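Local coordinates for protein ornithine carbamoyltransferase (Gloeobacter violaceus, PDB 3GD5) that probably catalyses the reversible transfer of the carbamoyl group from carbamoyl phosphate to ornithine, giving citrulline and phosphate in arginine biosynthesis, at residues E91-Y103 and T115-P127. Numbering follows the deposited sequence.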
loop_
_atom_site.group_PDB
_atom_site.type_symbol
_atom_site.label_atom_id
_atom_site.label_comp_id
_atom_site.label_asym_id
_atom_site.label_seq_id
_atom_site.Cartn_x
_atom_site.Cartn_y
_atom_site.Cartn_z
ATOM N N GLU A 91 13.837 -7.025 14.344
ATOM C CA GLU A 91 15.073 -7.416 15.011
ATOM C C GLU A 91 15.548 -6.334 15.977
ATOM O O GLU A 91 15.616 -5.156 15.620
ATOM C CB GLU A 91 16.179 -7.694 13.984
ATOM C CG GLU A 91 17.472 -8.224 14.606
ATOM C CD GLU A 91 18.545 -8.574 13.577
ATOM O OE1 GLU A 91 18.921 -7.694 12.768
ATOM O OE2 GLU A 91 19.024 -9.733 13.585
ATOM N N PRO A 92 15.884 -6.723 17.218
ATOM C CA PRO A 92 16.349 -5.735 18.194
ATOM C C PRO A 92 17.660 -5.091 17.761
ATOM O O PRO A 92 18.516 -5.746 17.166
ATOM C CB PRO A 92 16.460 -6.547 19.493
ATOM C CG PRO A 92 16.657 -7.952 19.028
ATOM C CD PRO A 92 15.756 -8.059 17.830
ATOM N N VAL A 93 17.803 -3.798 18.046
ATOM C CA VAL A 93 19.002 -3.057 17.665
ATOM C C VAL A 93 20.305 -3.639 18.205
ATOM O O VAL A 93 21.336 -3.583 17.531
ATOM C CB VAL A 93 18.917 -1.569 18.099
ATOM C CG1 VAL A 93 17.682 -0.919 17.488
ATOM C CG2 VAL A 93 18.880 -1.465 19.606
ATOM N N ARG A 94 20.272 -4.194 19.413
ATOM C CA ARG A 94 21.485 -4.756 19.980
ATOM C C ARG A 94 22.013 -5.912 19.136
ATOM O O ARG A 94 23.218 -6.151 19.088
ATOM C CB ARG A 94 21.256 -5.196 21.430
ATOM C CG ARG A 94 20.140 -6.204 21.667
ATOM C CD ARG A 94 20.105 -6.552 23.151
ATOM N NE ARG A 94 19.226 -7.674 23.472
ATOM C CZ ARG A 94 17.904 -7.593 23.605
ATOM N NH1 ARG A 94 17.280 -6.430 23.445
ATOM N NH2 ARG A 94 17.204 -8.681 23.907
ATOM N N ASP A 95 21.123 -6.631 18.460
ATOM C CA ASP A 95 21.570 -7.735 17.612
ATOM C C ASP A 95 22.100 -7.173 16.301
ATOM O O ASP A 95 23.197 -7.523 15.864
ATOM C CB ASP A 95 20.430 -8.717 17.330
ATOM C CG ASP A 95 20.046 -9.538 18.557
ATOM O OD1 ASP A 95 20.726 -9.432 19.596
ATOM O OD2 ASP A 95 19.066 -10.300 18.480
ATOM N N THR A 96 21.329 -6.285 15.680
ATOM C CA THR A 96 21.762 -5.702 14.423
ATOM C C THR A 96 23.025 -4.851 14.581
ATOM O O THR A 96 23.870 -4.829 13.691
ATOM C CB THR A 96 20.617 -4.887 13.752
ATOM O OG1 THR A 96 21.159 -3.743 13.075
ATOM C CG2 THR A 96 19.592 -4.460 14.768
ATOM N N ALA A 97 23.182 -4.183 15.722
ATOM C CA ALA A 97 24.374 -3.359 15.939
ATOM C C ALA A 97 25.617 -4.238 16.069
ATOM O O ALA A 97 26.668 -3.955 15.479
ATOM C CB ALA A 97 24.210 -2.507 17.190
ATOM N N ARG A 98 25.490 -5.313 16.834
ATOM C CA ARG A 98 26.602 -6.228 17.041
ATOM C C ARG A 98 27.066 -6.893 15.754
ATOM O O ARG A 98 28.267 -7.074 15.547
ATOM C CB ARG A 98 26.230 -7.275 18.092
ATOM C CG ARG A 98 26.420 -6.761 19.512
ATOM C CD ARG A 98 26.059 -7.797 20.555
ATOM N NE ARG A 98 24.633 -8.104 20.534
ATOM C CZ ARG A 98 24.003 -8.793 21.479
ATOM N NH1 ARG A 98 24.670 -9.253 22.533
ATOM N NH2 ARG A 98 22.702 -9.027 21.370
ATOM N N VAL A 99 26.124 -7.249 14.883
ATOM C CA VAL A 99 26.479 -7.872 13.614
ATOM C C VAL A 99 27.140 -6.843 12.695
ATOM O O VAL A 99 28.158 -7.124 12.058
ATOM C CB VAL A 99 25.227 -8.477 12.917
ATOM C CG1 VAL A 99 25.552 -8.878 11.492
ATOM C CG2 VAL A 99 24.746 -9.698 13.693
ATOM N N LEU A 100 26.566 -5.646 12.636
ATOM C CA LEU A 100 27.095 -4.573 11.800
ATOM C C LEU A 100 28.518 -4.224 12.229
ATOM O O LEU A 100 29.389 -3.925 11.397
ATOM C CB LEU A 100 26.198 -3.341 11.913
ATOM C CG LEU A 100 25.372 -2.890 10.704
ATOM C CD1 LEU A 100 24.745 -4.069 10.008
ATOM C CD2 LEU A 100 24.309 -1.909 11.168
ATOM N N GLY A 101 28.752 -4.274 13.534
ATOM C CA GLY A 101 30.069 -3.971 14.058
ATOM C C GLY A 101 31.109 -4.967 13.578
ATOM O O GLY A 101 32.303 -4.686 13.633
ATOM N N ARG A 102 30.666 -6.129 13.102
ATOM C CA ARG A 102 31.598 -7.146 12.605
ATOM C C ARG A 102 31.876 -6.994 11.113
ATOM O O ARG A 102 32.788 -7.637 10.589
ATOM C CB ARG A 102 31.052 -8.568 12.832
ATOM C CG ARG A 102 30.807 -8.965 14.276
ATOM C CD ARG A 102 32.056 -8.826 15.131
ATOM N NE ARG A 102 31.829 -9.355 16.471
ATOM C CZ ARG A 102 32.187 -10.570 16.870
ATOM N NH1 ARG A 102 32.805 -11.393 16.032
ATOM N NH2 ARG A 102 31.914 -10.969 18.104
ATOM N N TYR A 103 31.095 -6.158 10.427
ATOM C CA TYR A 103 31.274 -5.983 8.985
ATOM C C TYR A 103 31.845 -4.638 8.539
ATOM O O TYR A 103 32.732 -4.592 7.686
ATOM C CB TYR A 103 29.949 -6.204 8.236
ATOM C CG TYR A 103 29.260 -7.535 8.462
ATOM C CD1 TYR A 103 29.985 -8.734 8.538
ATOM C CD2 TYR A 103 27.868 -7.602 8.553
ATOM C CE1 TYR A 103 29.328 -9.972 8.694
ATOM C CE2 TYR A 103 27.206 -8.822 8.708
ATOM C CZ TYR A 103 27.936 -10.004 8.776
ATOM O OH TYR A 103 27.256 -11.203 8.896
ATOM N N THR A 115 17.812 8.380 22.049
ATOM C CA THR A 115 18.076 7.174 22.822
ATOM C C THR A 115 18.382 5.963 21.944
ATOM O O THR A 115 19.296 5.192 22.244
ATOM C CB THR A 115 16.895 6.852 23.779
ATOM O OG1 THR A 115 17.215 5.690 24.554
ATOM C CG2 THR A 115 15.613 6.607 23.003
ATOM N N GLU A 116 17.629 5.795 20.859
ATOM C CA GLU A 116 17.868 4.671 19.958
ATOM C C GLU A 116 19.256 4.796 19.331
ATOM O O GLU A 116 19.946 3.800 19.122
ATOM C CB GLU A 116 16.808 4.621 18.855
ATOM C CG GLU A 116 17.089 3.540 17.810
ATOM C CD GLU A 116 15.907 3.264 16.900
ATOM O OE1 GLU A 116 15.381 4.217 16.289
ATOM O OE2 GLU A 116 15.508 2.086 16.792
ATOM N N LEU A 117 19.656 6.030 19.037
ATOM C CA LEU A 117 20.965 6.299 18.450
ATOM C C LEU A 117 22.043 5.821 19.412
ATOM O O LEU A 117 23.077 5.294 19.004
ATOM C CB LEU A 117 21.146 7.804 18.206
ATOM C CG LEU A 117 22.515 8.222 17.665
ATOM C CD1 LEU A 117 22.694 7.597 16.288
ATOM C CD2 LEU A 117 22.631 9.750 17.587
ATOM N N GLU A 118 21.787 6.016 20.698
ATOM C CA GLU A 118 22.726 5.630 21.737
ATOM C C GLU A 118 22.811 4.108 21.855
ATOM O O GLU A 118 23.875 3.562 22.156
ATOM C CB GLU A 118 22.303 6.294 23.052
ATOM C CG GLU A 118 22.191 7.816 22.897
ATOM C CD GLU A 118 21.564 8.518 24.092
ATOM O OE1 GLU A 118 20.520 8.039 24.588
ATOM O OE2 GLU A 118 22.106 9.562 24.519
ATOM N N GLU A 119 21.690 3.434 21.600
ATOM C CA GLU A 119 21.625 1.972 21.631
ATOM C C GLU A 119 22.679 1.435 20.661
ATOM O O GLU A 119 23.497 0.578 21.012
ATOM C CB GLU A 119 20.244 1.496 21.168
ATOM C CG GLU A 119 19.307 1.004 22.249
ATOM C CD GLU A 119 19.671 -0.382 22.749
ATOM O OE1 GLU A 119 20.752 -0.530 23.352
ATOM O OE2 GLU A 119 18.878 -1.326 22.539
ATOM N N TYR A 120 22.641 1.944 19.432
ATOM C CA TYR A 120 23.585 1.526 18.408
ATOM C C TYR A 120 25.028 1.750 18.832
ATOM O O TYR A 120 25.851 0.845 18.751
ATOM C CB TYR A 120 23.338 2.286 17.103
ATOM C CG TYR A 120 22.219 1.735 16.261
ATOM C CD1 TYR A 120 20.910 2.174 16.430
ATOM C CD2 TYR A 120 22.474 0.774 15.281
ATOM C CE1 TYR A 120 19.881 1.671 15.643
ATOM C CE2 TYR A 120 21.458 0.266 14.493
ATOM C CZ TYR A 120 20.165 0.718 14.677
ATOM O OH TYR A 120 19.153 0.224 13.891
ATOM N N ALA A 121 25.334 2.968 19.269
ATOM C CA ALA A 121 26.691 3.304 19.682
ATOM C C ALA A 121 27.152 2.357 20.777
ATOM O O ALA A 121 28.301 1.919 20.804
ATOM C CB ALA A 121 26.746 4.748 20.183
ATOM N N HIS A 122 26.232 2.038 21.675
ATOM C CA HIS A 122 26.519 1.161 22.795
ATOM C C HIS A 122 26.919 -0.260 22.380
ATOM O O HIS A 122 27.895 -0.811 22.891
ATOM C CB HIS A 122 25.291 1.115 23.704
ATOM C CG HIS A 122 25.530 0.433 25.012
ATOM N ND1 HIS A 122 25.975 -0.867 25.103
ATOM C CD2 HIS A 122 25.374 0.870 26.284
ATOM C CE1 HIS A 122 26.083 -1.204 26.376
ATOM N NE2 HIS A 122 25.724 -0.168 27.114
ATOM N N TYR A 123 26.176 -0.837 21.439
ATOM C CA TYR A 123 26.420 -2.204 20.982
ATOM C C TYR A 123 27.298 -2.411 19.746
ATOM O O TYR A 123 27.915 -3.461 19.603
ATOM C CB TYR A 123 25.075 -2.895 20.745
ATOM C CG TYR A 123 24.352 -3.268 22.008
ATOM C CD1 TYR A 123 24.799 -4.324 22.793
ATOM C CD2 TYR A 123 23.229 -2.565 22.428
ATOM C CE1 TYR A 123 24.144 -4.674 23.966
ATOM C CE2 TYR A 123 22.564 -2.905 23.601
ATOM C CZ TYR A 123 23.030 -3.963 24.363
ATOM O OH TYR A 123 22.385 -4.319 25.521
ATOM N N ALA A 124 27.345 -1.421 18.858
ATOM C CA ALA A 124 28.123 -1.525 17.627
ATOM C C ALA A 124 29.608 -1.810 17.827
ATOM O O ALA A 124 30.201 -2.598 17.085
ATOM C CB ALA A 124 27.947 -0.257 16.793
ATOM N N GLY A 125 30.219 -1.163 18.814
ATOM C CA GLY A 125 31.633 -1.385 19.044
ATOM C C GLY A 125 32.461 -0.642 18.017
ATOM O O GLY A 125 33.670 -0.840 17.919
ATOM N N ILE A 126 31.802 0.216 17.239
ATOM C CA ILE A 126 32.483 1.013 16.224
ATOM C C ILE A 126 31.951 2.443 16.277
ATOM O O ILE A 126 30.831 2.685 16.741
ATOM C CB ILE A 126 32.301 0.428 14.782
ATOM C CG1 ILE A 126 30.842 0.035 14.537
ATOM C CG2 ILE A 126 33.232 -0.767 14.577
ATOM C CD1 ILE A 126 30.551 -0.362 13.088
ATOM N N PRO A 127 32.748 3.411 15.811
ATOM C CA PRO A 127 32.319 4.813 15.829
ATOM C C PRO A 127 30.917 5.021 15.267
ATOM O O PRO A 127 30.589 4.517 14.191
ATOM C CB PRO A 127 33.379 5.512 14.986
ATOM C CG PRO A 127 34.601 4.665 15.187
ATOM C CD PRO A 127 34.044 3.262 15.124
#
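Two neighbouring helices of the carbamoyl phosphate-binding domain pack together where A97 meets Y123 and A124, their axes 7.9 Å apart at the closest point and crossing at -47°. The small A97 and A124 allow this approach, their CA atoms only 4.5 Å apart. A97 CB lies 3.7 Å from Y123 CB, and A124 CA directs its hydrogen at A97 O (3.6 Å). One turn on, with no CB at G101, its CA comes up against A124 O at 3.3 Å in a similar CA-H...O contact. I126 CD1 also reaches G101 CA.

In the parallel alpha/beta fold of this domain, strand 106-110 lies between the two helices in the chain, and helix 115-124 rests on it through Y120 on I109 and A124 on L107. V93 CB sits over one face of the Y120 ring, offset toward the rim, and V93 CG2 packs against E119 CB and CG.

Y123 CG is anti to the carbonyl carbon (chi1 -74°), bringing the ring against R94. R94 CB stands over its centre, 3.4 Å from the ring centroid, in a CH-pi contact, with H122 ND1 over the opposite face. An alanine at Y123 would keep the CB contact with A97 but is likely to leave R94 CB without its aromatic platform. R98 CG packs on Y123 O at 3.6 Å, while the chain, bent at chi3 (-66°), takes the guanidinium to other partners: NE donates to R94 O (2.8 Å) from above the carbonyl plane, NH2 forms a salt bridge with D95 OD1 (2.7 Å), and NH1 pairs with E287 of a neighbouring subunit, whose R277 also binds D95.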